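Tail fiber protein (PDB 6CL6) probably recognises receptors on the surface of target bacteria, serving as the trimeric receptor-binding fibre of the R2 pyocin contractile injection system of Pseudomonas aeruginosa. Local coordinates at residues F78-I89 with V101-R112; S313-P321 with V364-R372. All coordinates share one frame; numbering follows the deposited sequence.

Contact 1. Residues F78-I89 with V101-R112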
loop_
_atom_site.group_PDB
_atom_site.type_symbol
_atom_site.label_atom_id
_atom_site.label_comp_id
_atom_site.label_asym_id
_atom_site.label_seq_id
_atom_site.Cartn_x
_atom_site.Cartn_y
_atom_site.Cartn_z
ATOM N N PHE A 78 39.769 64.180 -3.535
ATOM C CA PHE A 78 41.104 64.077 -4.068
ATOM C C PHE A 78 42.207 64.028 -3.015
ATOM O O PHE A 78 42.117 64.644 -1.964
ATOM C CB PHE A 78 41.416 65.301 -4.957
ATOM C CG PHE A 78 40.402 65.544 -6.057
ATOM C CD1 PHE A 78 40.374 64.753 -7.172
ATOM C CD2 PHE A 78 39.512 66.608 -5.959
ATOM C CE1 PHE A 78 39.473 64.984 -8.186
ATOM C CE2 PHE A 78 38.615 66.839 -6.962
ATOM C CZ PHE A 78 38.580 66.045 -8.064
ATOM N N TYR A 79 43.274 63.321 -3.356
ATOM C CA TYR A 79 44.513 63.356 -2.587
ATOM C C TYR A 79 45.686 62.978 -3.472
ATOM O O TYR A 79 45.597 61.971 -4.168
ATOM C CB TYR A 79 44.458 62.394 -1.388
ATOM C CG TYR A 79 45.737 62.472 -0.586
ATOM C CD1 TYR A 79 45.880 63.385 0.452
ATOM C CD2 TYR A 79 46.793 61.658 -0.890
ATOM C CE1 TYR A 79 47.073 63.466 1.154
ATOM C CE2 TYR A 79 47.980 61.724 -0.188
ATOM C CZ TYR A 79 48.117 62.622 0.829
ATOM O OH TYR A 79 49.319 62.686 1.506
ATOM N N PRO A 80 46.828 63.713 -3.438
ATOM C CA PRO A 80 47.103 64.905 -2.636
ATOM C C PRO A 80 46.722 66.240 -3.262
ATOM O O PRO A 80 46.880 67.292 -2.609
ATOM C CB PRO A 80 48.629 64.832 -2.443
ATOM C CG PRO A 80 49.097 64.246 -3.725
ATOM C CD PRO A 80 48.051 63.249 -4.130
ATOM N N ASP A 81 46.296 66.228 -4.521
ATOM C CA ASP A 81 45.797 67.425 -5.179
ATOM C C ASP A 81 44.730 66.988 -6.185
ATOM O O ASP A 81 44.408 65.811 -6.280
ATOM C CB ASP A 81 46.946 68.241 -5.813
ATOM C CG ASP A 81 47.677 67.531 -6.936
ATOM O OD1 ASP A 81 47.122 66.629 -7.586
ATOM O OD2 ASP A 81 48.854 67.906 -7.193
ATOM N N GLN A 82 44.167 67.957 -6.906
ATOM C CA GLN A 82 43.026 67.656 -7.761
ATOM C C GLN A 82 43.404 66.853 -8.995
ATOM O O GLN A 82 42.497 66.394 -9.704
ATOM C CB GLN A 82 42.301 68.953 -8.167
ATOM C CG GLN A 82 43.029 69.828 -9.162
ATOM C CD GLN A 82 44.178 70.614 -8.569
ATOM O OE1 GLN A 82 44.411 70.638 -7.354
ATOM N NE2 GLN A 82 44.912 71.295 -9.444
ATOM N N ASN A 83 44.717 66.661 -9.274
ATOM C CA ASN A 83 45.135 65.764 -10.353
ATOM C C ASN A 83 45.453 64.354 -9.889
ATOM O O ASN A 83 45.786 63.496 -10.726
ATOM C CB ASN A 83 46.363 66.321 -11.044
ATOM C CG ASN A 83 46.117 67.653 -11.675
ATOM O OD1 ASN A 83 45.132 67.835 -12.414
ATOM N ND2 ASN A 83 46.971 68.610 -11.349
ATOM N N GLY A 84 45.327 64.073 -8.602
ATOM C CA GLY A 84 45.892 62.872 -8.001
ATOM C C GLY A 84 44.882 61.757 -7.800
ATOM O O GLY A 84 43.966 61.558 -8.607
ATOM N N ASN A 85 45.098 60.976 -6.739
ATOM C CA ASN A 85 44.174 59.923 -6.400
ATOM C C ASN A 85 42.800 60.510 -6.109
ATOM O O ASN A 85 42.666 61.685 -5.711
ATOM C CB ASN A 85 44.674 59.127 -5.203
ATOM C CG ASN A 85 45.943 58.392 -5.481
ATOM O OD1 ASN A 85 46.165 57.854 -6.581
ATOM N ND2 ASN A 85 46.824 58.347 -4.454
ATOM N N ALA A 86 41.773 59.679 -6.279
ATOM C CA ALA A 86 40.420 60.183 -6.070
ATOM C C ALA A 86 39.423 59.092 -5.716
ATOM O O ALA A 86 39.545 57.945 -6.123
ATOM C CB ALA A 86 39.922 60.933 -7.333
ATOM N N SER A 87 38.406 59.502 -4.981
ATOM C CA SER A 87 37.202 58.715 -4.763
ATOM C C SER A 87 36.050 59.454 -5.412
ATOM O O SER A 87 36.010 60.680 -5.369
ATOM C CB SER A 87 36.968 58.542 -3.262
ATOM O OG SER A 87 35.687 58.080 -2.992
ATOM N N GLN A 88 35.147 58.712 -6.051
ATOM C CA GLN A 88 33.992 59.303 -6.697
ATOM C C GLN A 88 32.699 58.600 -6.333
ATOM O O GLN A 88 32.633 57.367 -6.234
ATOM C CB GLN A 88 34.148 59.303 -8.228
ATOM C CG GLN A 88 35.194 60.260 -8.708
ATOM C CD GLN A 88 35.223 60.315 -10.219
ATOM O OE1 GLN A 88 34.889 59.327 -10.903
ATOM N NE2 GLN A 88 35.599 61.464 -10.746
ATOM N N ILE A 89 31.682 59.430 -6.096
ATOM C CA ILE A 89 30.323 58.996 -5.818
ATOM C C ILE A 89 29.423 59.534 -6.917
ATOM O O ILE A 89 29.383 60.749 -7.147
ATOM C CB ILE A 89 29.821 59.507 -4.450
ATOM C CG1 ILE A 89 30.700 58.995 -3.329
ATOM C CG2 ILE A 89 28.351 59.141 -4.273
ATOM C CD1 ILE A 89 30.520 59.719 -2.049
ATOM N N VAL A 101 29.799 54.041 -6.517
ATOM C CA VAL A 101 31.063 54.528 -5.967
ATOM C C VAL A 101 32.216 53.878 -6.718
ATOM O O VAL A 101 32.120 52.721 -7.170
ATOM C CB VAL A 101 31.146 54.255 -4.444
ATOM C CG1 VAL A 101 31.227 52.740 -4.183
ATOM C CG2 VAL A 101 32.333 54.968 -3.843
ATOM N N ARG A 102 33.311 54.644 -6.884
ATOM C CA ARG A 102 34.552 54.091 -7.463
ATOM C C ARG A 102 35.769 54.855 -6.924
ATOM O O ARG A 102 35.659 55.777 -6.099
ATOM C CB ARG A 102 34.547 54.082 -8.984
ATOM C CG ARG A 102 34.751 55.424 -9.663
ATOM C CD ARG A 102 35.042 55.274 -11.138
ATOM N NE ARG A 102 35.213 56.588 -11.754
ATOM C CZ ARG A 102 35.615 56.794 -12.982
ATOM N NH1 ARG A 102 35.860 55.778 -13.775
ATOM N NH2 ARG A 102 35.754 58.027 -13.421
ATOM N N VAL A 103 36.950 54.446 -7.383
ATOM C CA VAL A 103 38.189 54.923 -6.803
ATOM C C VAL A 103 39.301 54.843 -7.831
ATOM O O VAL A 103 39.371 53.914 -8.641
ATOM C CB VAL A 103 38.532 54.146 -5.515
ATOM C CG1 VAL A 103 38.826 52.712 -5.842
ATOM C CG2 VAL A 103 39.719 54.796 -4.796
ATOM N N SER A 104 40.176 55.842 -7.805
ATOM C CA SER A 104 41.443 55.781 -8.495
ATOM C C SER A 104 42.589 55.835 -7.475
ATOM O O SER A 104 42.673 56.766 -6.667
ATOM C CB SER A 104 41.607 56.909 -9.509
ATOM O OG SER A 104 42.945 56.890 -10.044
ATOM N N TYR A 105 43.493 54.864 -7.557
ATOM C CA TYR A 105 44.688 54.858 -6.723
ATOM C C TYR A 105 45.862 54.394 -7.560
ATOM O O TYR A 105 45.777 53.368 -8.240
ATOM C CB TYR A 105 44.556 53.948 -5.494
ATOM C CG TYR A 105 45.917 53.769 -4.853
ATOM C CD1 TYR A 105 46.432 54.732 -3.987
ATOM C CD2 TYR A 105 46.731 52.696 -5.189
ATOM C CE1 TYR A 105 47.686 54.593 -3.437
ATOM C CE2 TYR A 105 48.013 52.567 -4.655
ATOM C CZ TYR A 105 48.472 53.511 -3.790
ATOM O OH TYR A 105 49.742 53.396 -3.241
ATOM N N ALA A 106 46.960 55.141 -7.504
ATOM C CA ALA A 106 48.160 54.776 -8.247
ATOM C C ALA A 106 49.393 55.326 -7.549
ATOM O O ALA A 106 49.348 56.385 -6.892
ATOM C CB ALA A 106 48.107 55.302 -9.683
ATOM N N ALA A 107 50.508 54.591 -7.710
ATOM C CA ALA A 107 51.770 55.003 -7.107
ATOM C C ALA A 107 52.158 56.402 -7.561
ATOM O O ALA A 107 52.650 57.209 -6.766
ATOM C CB ALA A 107 52.865 53.995 -7.448
ATOM N N ASN A 108 51.992 56.693 -8.848
ATOM C CA ASN A 108 52.070 58.063 -9.322
ATOM C C ASN A 108 50.641 58.544 -9.424
ATOM O O ASN A 108 49.939 58.166 -10.383
ATOM C CB ASN A 108 52.763 58.175 -10.676
ATOM C CG ASN A 108 52.899 59.645 -11.130
ATOM O OD1 ASN A 108 52.208 60.541 -10.603
ATOM N ND2 ASN A 108 53.763 59.888 -12.100
ATOM N N PRO A 109 50.138 59.306 -8.446
ATOM C CA PRO A 109 48.680 59.539 -8.379
ATOM C C PRO A 109 48.140 60.230 -9.597
ATOM O O PRO A 109 46.946 60.075 -9.867
ATOM C CB PRO A 109 48.513 60.386 -7.103
ATOM C CG PRO A 109 49.876 60.943 -6.808
ATOM C CD PRO A 109 50.845 59.905 -7.296
ATOM N N SER A 110 48.978 60.964 -10.341
ATOM C CA SER A 110 48.545 61.679 -11.536
ATOM C C SER A 110 48.364 60.774 -12.737
ATOM O O SER A 110 47.802 61.225 -13.750
ATOM C CB SER A 110 49.541 62.803 -11.918
ATOM O OG SER A 110 49.568 63.849 -10.967
ATOM N N ILE A 111 48.813 59.518 -12.670
ATOM C CA ILE A 111 48.551 58.568 -13.754
ATOM C C ILE A 111 47.468 57.615 -13.258
ATOM O O ILE A 111 47.756 56.514 -12.775
ATOM C CB ILE A 111 49.832 57.823 -14.186
ATOM C CG1 ILE A 111 50.924 58.814 -14.609
ATOM C CG2 ILE A 111 49.498 56.869 -15.314
ATOM C CD1 ILE A 111 52.324 58.292 -14.430
ATOM N N ARG A 112 46.210 58.051 -13.346
ATOM C CA ARG A 112 45.122 57.403 -12.622
ATOM C C ARG A 112 44.875 55.979 -13.115
ATOM O O ARG A 112 45.075 55.640 -14.284
ATOM C CB ARG A 112 43.855 58.228 -12.771
ATOM C CG ARG A 112 43.966 59.507 -11.988
ATOM C CD ARG A 112 42.771 60.336 -12.087
ATOM N NE ARG A 112 42.842 61.432 -11.127
ATOM C CZ ARG A 112 42.103 62.532 -11.191
ATOM N NH1 ARG A 112 41.242 62.697 -12.163
ATOM N NH2 ARG A 112 42.259 63.477 -10.270
HETATM O O HOH W 1 48.729 64.515 -8.174
HETATM O O HOH W 2 45.268 57.977 -9.069
HETATM O O HOH W 3 49.849 57.426 -4.391
HETATM O O HOH W 4 35.810 55.393 -3.227
#

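Contact 2. Residues S313-P321 with V364-R372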
loop_
_atom_site.group_PDB
_atom_site.type_symbol
_atom_site.label_atom_id
_atom_site.label_comp_id
_atom_site.label_asym_id
_atom_site.label_seq_id
_atom_site.Cartn_x
_atom_site.Cartn_y
_atom_site.Cartn_z
ATOM N N SER A 313 -38.775 -96.703 19.152
ATOM C CA SER A 313 -38.651 -95.279 19.413
ATOM C C SER A 313 -37.438 -94.711 18.699
ATOM O O SER A 313 -36.420 -95.383 18.538
ATOM C CB SER A 313 -38.518 -95.033 20.918
ATOM O OG SER A 313 -39.710 -95.385 21.589
ATOM N N ILE A 314 -37.557 -93.460 18.247
ATOM C CA ILE A 314 -36.419 -92.773 17.657
ATOM C C ILE A 314 -36.175 -91.488 18.435
ATOM O O ILE A 314 -37.076 -90.930 19.067
ATOM C CB ILE A 314 -36.593 -92.448 16.152
ATOM C CG1 ILE A 314 -37.820 -91.563 15.926
ATOM C CG2 ILE A 314 -36.677 -93.744 15.328
ATOM C CD1 ILE A 314 -37.869 -90.891 14.527
ATOM N N THR A 315 -34.940 -91.028 18.368
ATOM C CA THR A 315 -34.539 -89.733 18.912
ATOM C C THR A 315 -34.025 -88.878 17.771
ATOM O O THR A 315 -33.154 -89.314 16.994
ATOM C CB THR A 315 -33.462 -89.887 19.996
ATOM O OG1 THR A 315 -33.975 -90.692 21.061
ATOM C CG2 THR A 315 -33.059 -88.516 20.547
ATOM N N PHE A 316 -34.575 -87.666 17.655
ATOM C CA PHE A 316 -34.220 -86.791 16.557
ATOM C C PHE A 316 -32.764 -86.353 16.681
ATOM O O PHE A 316 -32.290 -86.096 17.792
ATOM C CB PHE A 316 -35.122 -85.563 16.554
ATOM C CG PHE A 316 -36.579 -85.879 16.388
ATOM C CD1 PHE A 316 -37.013 -86.766 15.418
ATOM C CD2 PHE A 316 -37.516 -85.298 17.217
ATOM C CE1 PHE A 316 -38.358 -87.038 15.271
ATOM C CE2 PHE A 316 -38.854 -85.576 17.074
ATOM C CZ PHE A 316 -39.282 -86.434 16.098
ATOM N N PRO A 317 -32.046 -86.225 15.558
ATOM C CA PRO A 317 -30.655 -85.730 15.620
ATOM C C PRO A 317 -30.479 -84.468 16.447
ATOM O O PRO A 317 -29.503 -84.374 17.213
ATOM C CB PRO A 317 -30.314 -85.509 14.140
ATOM C CG PRO A 317 -31.132 -86.552 13.415
ATOM C CD PRO A 317 -32.419 -86.672 14.191
ATOM N N ILE A 318 -31.368 -83.486 16.304
ATOM C CA ILE A 318 -31.422 -82.350 17.225
ATOM C C ILE A 318 -32.855 -82.199 17.717
ATOM O O ILE A 318 -33.807 -82.596 17.030
ATOM C CB ILE A 318 -30.952 -81.040 16.558
ATOM C CG1 ILE A 318 -31.816 -80.728 15.320
ATOM C CG2 ILE A 318 -29.487 -81.132 16.181
ATOM C CD1 ILE A 318 -31.485 -79.378 14.678
ATOM N N PRO A 319 -33.044 -81.607 18.882
ATOM C CA PRO A 319 -34.410 -81.341 19.345
ATOM C C PRO A 319 -35.071 -80.289 18.483
ATOM O O PRO A 319 -34.431 -79.321 18.045
ATOM C CB PRO A 319 -34.208 -80.822 20.782
ATOM C CG PRO A 319 -32.816 -81.172 21.140
ATOM C CD PRO A 319 -32.036 -81.170 19.875
ATOM N N PHE A 320 -36.356 -80.482 18.237
ATOM C CA PHE A 320 -37.161 -79.416 17.658
ATOM C C PHE A 320 -37.330 -78.320 18.711
ATOM O O PHE A 320 -37.660 -78.623 19.864
ATOM C CB PHE A 320 -38.519 -79.931 17.201
ATOM C CG PHE A 320 -38.469 -80.752 15.946
ATOM C CD1 PHE A 320 -38.268 -80.149 14.702
ATOM C CD2 PHE A 320 -38.670 -82.138 15.995
ATOM C CE1 PHE A 320 -38.246 -80.911 13.538
ATOM C CE2 PHE A 320 -38.640 -82.900 14.823
ATOM C CZ PHE A 320 -38.437 -82.295 13.608
ATOM N N PRO A 321 -37.060 -77.054 18.379
ATOM C CA PRO A 321 -37.184 -75.999 19.405
ATOM C C PRO A 321 -38.566 -75.901 20.022
ATOM O O PRO A 321 -38.675 -75.634 21.225
ATOM C CB PRO A 321 -36.819 -74.725 18.623
ATOM C CG PRO A 321 -35.874 -75.199 17.588
ATOM C CD PRO A 321 -36.369 -76.567 17.170
ATOM N N VAL A 364 -35.455 -102.799 9.177
ATOM C CA VAL A 364 -34.932 -101.438 9.259
ATOM C C VAL A 364 -35.873 -100.516 8.502
ATOM O O VAL A 364 -36.152 -100.742 7.322
ATOM C CB VAL A 364 -33.514 -101.344 8.703
ATOM C CG1 VAL A 364 -33.095 -99.893 8.687
ATOM C CG2 VAL A 364 -32.540 -102.178 9.563
ATOM N N LEU A 365 -36.362 -99.484 9.184
ATOM C CA LEU A 365 -37.195 -98.457 8.583
ATOM C C LEU A 365 -36.462 -97.122 8.622
ATOM O O LEU A 365 -35.857 -96.755 9.640
ATOM C CB LEU A 365 -38.533 -98.339 9.315
ATOM C CG LEU A 365 -39.604 -99.390 8.937
ATOM C CD1 LEU A 365 -39.154 -100.810 9.274
ATOM C CD2 LEU A 365 -40.920 -99.051 9.638
ATOM N N SER A 366 -36.490 -96.415 7.510
ATOM C CA SER A 366 -36.024 -95.034 7.513
ATOM C C SER A 366 -37.202 -94.120 7.814
ATOM O O SER A 366 -38.371 -94.522 7.740
ATOM C CB SER A 366 -35.376 -94.665 6.185
ATOM O OG SER A 366 -36.290 -94.815 5.116
ATOM N N TRP A 367 -36.884 -92.877 8.183
ATOM C CA TRP A 367 -37.908 -91.943 8.569
ATOM C C TRP A 367 -37.470 -90.510 8.271
ATOM O O TRP A 367 -36.281 -90.205 8.174
ATOM C CB TRP A 367 -38.243 -92.098 10.057
ATOM C CG TRP A 367 -37.097 -91.817 10.972
ATOM C CD1 TRP A 367 -36.286 -92.736 11.559
ATOM C CD2 TRP A 367 -36.628 -90.537 11.394
ATOM N NE1 TRP A 367 -35.348 -92.110 12.346
ATOM C CE2 TRP A 367 -35.527 -90.756 12.252
ATOM C CE3 TRP A 367 -37.031 -89.232 11.148
ATOM C CZ2 TRP A 367 -34.820 -89.705 12.843
ATOM C CZ3 TRP A 367 -36.315 -88.176 11.736
ATOM C CH2 TRP A 367 -35.233 -88.425 12.572
ATOM N N GLU A 368 -38.473 -89.634 8.115
ATOM C CA GLU A 368 -38.269 -88.202 8.023
ATOM C C GLU A 368 -39.271 -87.508 8.937
ATOM O O GLU A 368 -40.387 -87.997 9.150
ATOM C CB GLU A 368 -38.473 -87.706 6.588
ATOM C CG GLU A 368 -37.244 -87.666 5.742
ATOM C CD GLU A 368 -37.485 -86.878 4.451
ATOM O OE1 GLU A 368 -38.052 -87.447 3.494
ATOM O OE2 GLU A 368 -37.148 -85.681 4.419
ATOM N N ALA A 369 -38.864 -86.367 9.485
ATOM C CA ALA A 369 -39.721 -85.578 10.346
ATOM C C ALA A 369 -39.451 -84.106 10.076
ATOM O O ALA A 369 -38.369 -83.746 9.624
ATOM C CB ALA A 369 -39.475 -85.888 11.821
ATOM N N PHE A 370 -40.457 -83.262 10.325
ATOM C CA PHE A 370 -40.292 -81.831 10.132
ATOM C C PHE A 370 -40.994 -81.095 11.258
ATOM O O PHE A 370 -41.903 -81.614 11.909
ATOM C CB PHE A 370 -40.791 -81.393 8.740
ATOM C CG PHE A 370 -42.264 -81.595 8.523
ATOM C CD1 PHE A 370 -42.754 -82.841 8.135
ATOM C CD2 PHE A 370 -43.155 -80.543 8.694
ATOM C CE1 PHE A 370 -44.110 -83.032 7.940
ATOM C CE2 PHE A 370 -44.511 -80.720 8.504
ATOM C CZ PHE A 370 -44.993 -81.967 8.124
ATOM N N GLY A 371 -40.537 -79.865 11.505
ATOM C CA GLY A 371 -41.096 -79.102 12.602
ATOM C C GLY A 371 -40.419 -77.751 12.752
ATOM O O GLY A 371 -39.883 -77.206 11.785
ATOM N N ARG A 372 -40.445 -77.208 13.958
ATOM C CA ARG A 372 -39.889 -75.879 14.187
ATOM C C ARG A 372 -39.504 -75.743 15.646
ATOM O O ARG A 372 -39.714 -76.667 16.456
ATOM C CB ARG A 372 -40.896 -74.794 13.790
ATOM C CG ARG A 372 -42.178 -74.781 14.620
ATOM C CD ARG A 372 -43.060 -73.593 14.260
ATOM N NE ARG A 372 -44.420 -73.735 14.780
ATOM C CZ ARG A 372 -44.833 -73.237 15.943
ATOM N NH1 ARG A 372 -43.995 -72.556 16.718
ATOM N NH2 ARG A 372 -46.088 -73.416 16.327
ATOM O OXT ARG A 372 -38.961 -74.711 16.037
#

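Contact 1. Residues F78-I89 with V101-R112
Gln88 and Arg102 face each other as a hydrogen-bonded pair, and their side chains bond to each other on one face of the sheet. Both run the same way, and Arg102 presents NE and NH2 side-on to a single acceptor, Gln88 OE1, 2.9 Å from NE. The oxygen lies in the guanidinium plane, whereas both nitrogens reach it from one face of the amide, 24° out of plane. Asn51 OD1 takes a further bond from Arg102 NH2, and Gln88 NE2 is satisfied by Ser76 OG and Pro50 O. These strands, 85-92 and 99-104, form an antiparallel beta hairpin within a five-stranded meander; Ser104 N to Ala86 O, at 2.8 Å, is one of four backbone bonds. Ser87 OG donates to a water held by Arg102 O and bonds Thr91 OG1 of the second subunit.

Asn85 OD1 accepts from Ala106 N at 3.0 Å and from a water that also bridges Ser104 OG and Pro109 O. Asn85 ND2 donates to a water held by Ala106 O and makes a weak bond with Tyr93 OH of the second subunit. With CG anti to its carbonyl carbon (chi1 -71°), Arg112 extends toward the 81-84 turn, where NE meets Gly84 O at 2.8 Å, in the carbonyl plane; NH2 adds weak bonds to Gly84 O and Gln82 O. Arg112 NH1 bonds Asn51 O and Ala53 O. Another water joins Asp81 OD1 to Ser110 OG.

Contact 2. Residues S313-P321 with V364-R372
Strand 364-371 runs across from the end of strand 313-315 and the loop after it; the CA atoms are 9.2 Å apart at Ile314 and Trp367 but close to 5.7 Å at Phe320 and Arg372, and side chains span the wider part. The two strands belong to different antiparallel sheets of the C-terminal gp53-like domain, in the H-type lectin clan, and the contact fills the space between those sheets, as in a beta sandwich. Trp367 CG sits between the backbone N and the carbonyl carbon (chi1 62°), directing the indole toward Ile314, whose CD1 makes a CH-pi contact over one face, 3.4 Å from the centroid of the five-membered ring. Pro317 CD abuts the indole edge at CH2, 3.7 Å away. Phe316 turns its ring edge to the six-membered ring in an offset edge-to-face pair, planes at 61° and centroids 5.8 Å apart; CE1 of the same phenyl lies 3.8 Å from Ala369 CB. Phe320 CE2 covers a face of the Phe316 ring near its rim. Gln300 of strand 297-306 packs against Phe316, Pro317 and Phe320. On the reverse side of strand 364-371, Glu368 forms a salt bridge with Arg299 of the third subunit, and Phe370 meets Trp301 of the second edge-to-face. At Gly371, where no side chain intervenes, Phe320 CE1 comes within 3.2 Å of the backbone N.

Overall arrangement
Contacts 1 and 2 lie on opposite sides of the chain's centre, with nearest atoms about 146 Å apart, and share no strand or sheet. Both are largely buried, yet contact 1 runs out into exposed turns threaded by water, whereas the exposed residues of contact 2 are Thr315 and Pro321, at its margin. The 78-89 and 101-112 segments are neighbours within one sheet, joined by backbone, amide and guanidinium bonds; 313-321 and 364-372 face each other from separate sheets through aromatic and aliphatic groups. Each also touches the second subunit: contact 1 with polar, aromatic and aliphatic residues, contact 2 through Phe370, on the reverse of strand 364-371, and through Arg372 at the chain end.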